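Methylmalonyl-CoA carboxyltransferase 5S subunit (Propionibacterium freudenreichii subsp. shermanii, PDB 1RQB) transfers the carboxyl group from biotin of the 1.3S subunit to pyruvate, forming oxaloacetate, as the cobalt-dependent, dimeric 5S part of transcarboxylase. Local coordinates at residues W430-Q433 / S434-A438. Residues are numbered along the deposited sequence; the frame is centred on the assembly and turned at random.
Sequences WEKQ and SKEAA
With CG of Trp430 anti to the backbone N (chi1 -176°) and OG of Ser434 beside its own backbone N (chi1 -67°), the hydroxyl is set over one face of the indole. OG stands 3.3 Å above the ring plane, nearer the pyrrole edge than the middle of the ring. The same OG gives its proton to Trp430 O at 3.0 Å, from above the carbonyl plane, a common arrangement for a helical serine. Ser434 N also hydrogen-bonds Trp430 O, at 2.8 Å, so two donors grip one carbonyl. Lys432 and Glu436 are likewise one turn apart. The lysine is extended to its last bend, at chi4 (62°), and its NZ meets Glu436 OE2 at 3.0 Å in a salt bridge with a weak hydrogen bond. OE1 of Glu436 hydrogen-bonds Tyr453 OH. Glu431 and Lys435 run side by side, with a long salt bridge of 3.6 Å from Glu431 OE2 to Lys435 NZ. Replacing Trp430 with an alanine is likely to take the aromatic face from Ser434 OG and leave Arg121 without its cation-pi partner. Helix 430-437 lies in the conserved carboxylase domain, away from the cobalt site. Its side with Trp430 and Ser434 packs on Val450 of helix 447-455, and Trp430 N hydrogen-bonds Glu117 OE2 of helix 116-128.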
loop_
_atom_site.group_PDB
_atom_site.type_symbol
_atom_site.label_atom_id
_atom_site.label_comp_id
_atom_site.label_asym_id
_atom_site.label_seq_id
_atom_site.Cartn_x
_atom_site.Cartn_y
_atom_site.Cartn_z
ATOM N N TRP A 430 -20.197 -16.746 -38.241
ATOM C CA TRP A 430 -20.909 -17.562 -37.247
ATOM C C TRP A 430 -21.191 -18.979 -37.753
ATOM O O TRP A 430 -20.941 -19.950 -37.041
ATOM C CB TRP A 430 -22.216 -16.896 -36.808
ATOM C CG TRP A 430 -22.917 -17.674 -35.721
ATOM C CD1 TRP A 430 -24.033 -18.450 -35.853
ATOM C CD2 TRP A 430 -22.521 -17.775 -34.341
ATOM N NE1 TRP A 430 -24.356 -19.026 -34.644
ATOM C CE2 TRP A 430 -23.444 -18.628 -33.701
ATOM C CE3 TRP A 430 -21.475 -17.224 -33.587
ATOM C CZ2 TRP A 430 -23.355 -18.948 -32.336
ATOM C CZ3 TRP A 430 -21.384 -17.543 -32.226
ATOM C CH2 TRP A 430 -22.319 -18.396 -31.619
ATOM N N GLU A 431 -21.725 -19.119 -38.964
ATOM C CA GLU A 431 -22.030 -20.457 -39.493
ATOM C C GLU A 431 -20.770 -21.323 -39.565
ATOM O O GLU A 431 -20.807 -22.502 -39.216
ATOM C CB GLU A 431 -22.696 -20.368 -40.872
ATOM C CG GLU A 431 -24.224 -20.532 -40.881
ATOM C CD GLU A 431 -24.945 -19.919 -39.685
ATOM O OE1 GLU A 431 -24.836 -18.690 -39.472
ATOM O OE2 GLU A 431 -25.634 -20.675 -38.962
ATOM N N LYS A 432 -19.658 -20.747 -40.006
ATOM C CA LYS A 432 -18.392 -21.487 -40.110
ATOM C C LYS A 432 -17.914 -21.922 -38.722
ATOM O O LYS A 432 -17.439 -23.043 -38.539
ATOM C CB LYS A 432 -17.327 -20.604 -40.764
ATOM C CG LYS A 432 -15.932 -21.216 -40.816
ATOM C CD LYS A 432 -14.922 -20.211 -41.378
ATOM C CE LYS A 432 -13.494 -20.754 -41.371
ATOM N NZ LYS A 432 -13.335 -21.960 -42.233
ATOM N N GLN A 433 -18.016 -21.024 -37.745
ATOM C CA GLN A 433 -17.582 -21.337 -36.376
ATOM C C GLN A 433 -18.457 -22.453 -35.802
ATOM O O GLN A 433 -17.954 -23.401 -35.201
ATOM C CB GLN A 433 -17.696 -20.102 -35.470
ATOM C CG GLN A 433 -16.787 -18.925 -35.833
ATOM C CD GLN A 433 -15.320 -19.224 -35.613
ATOM O OE1 GLN A 433 -14.965 -20.216 -34.977
ATOM N NE2 GLN A 433 -14.456 -18.359 -36.127
ATOM N N SER A 434 -19.766 -22.321 -35.991
ATOM C CA SER A 434 -20.736 -23.299 -35.478
ATOM C C SER A 434 -20.472 -24.699 -36.034
ATOM O O SER A 434 -20.521 -25.680 -35.292
ATOM C CB SER A 434 -22.161 -22.890 -35.847
ATOM O OG SER A 434 -22.544 -21.711 -35.169
ATOM N N LYS A 435 -20.185 -24.802 -37.328
ATOM C CA LYS A 435 -19.984 -26.122 -37.943
ATOM C C LYS A 435 -18.710 -26.774 -37.404
ATOM O O LYS A 435 -18.713 -27.950 -37.044
ATOM C CB LYS A 435 -19.894 -26.003 -39.465
ATOM C CG LYS A 435 -20.945 -25.085 -40.052
ATOM C CD LYS A 435 -22.345 -25.370 -39.528
ATOM C CE LYS A 435 -23.319 -24.311 -40.034
ATOM N NZ LYS A 435 -24.472 -24.099 -39.110
ATOM N N GLU A 436 -17.623 -26.009 -37.355
ATOM C CA GLU A 436 -16.342 -26.529 -36.856
ATOM C C GLU A 436 -16.453 -26.923 -35.382
ATOM O O GLU A 436 -15.907 -27.942 -34.961
ATOM C CB GLU A 436 -15.233 -25.489 -37.030
ATOM C CG GLU A 436 -14.891 -25.185 -38.485
ATOM C CD GLU A 436 -13.835 -24.109 -38.624
ATOM O OE1 GLU A 436 -12.939 -24.039 -37.755
ATOM O OE2 GLU A 436 -13.888 -23.339 -39.608
ATOM N N ALA A 437 -17.159 -26.124 -34.594
ATOM C CA ALA A 437 -17.296 -26.426 -33.161
ATOM C C ALA A 437 -18.075 -27.729 -32.972
ATOM O O ALA A 437 -17.741 -28.544 -32.114
ATOM C CB ALA A 437 -18.011 -25.297 -32.453
ATOM N N ALA A 438 -19.104 -27.917 -33.794
ATOM C CA ALA A 438 -19.980 -29.094 -33.704
ATOM C C ALA A 438 -19.235 -30.397 -34.002
ATOM O O ALA A 438 -19.789 -31.477 -33.805
ATOM C CB ALA A 438 -21.156 -28.938 -34.658
#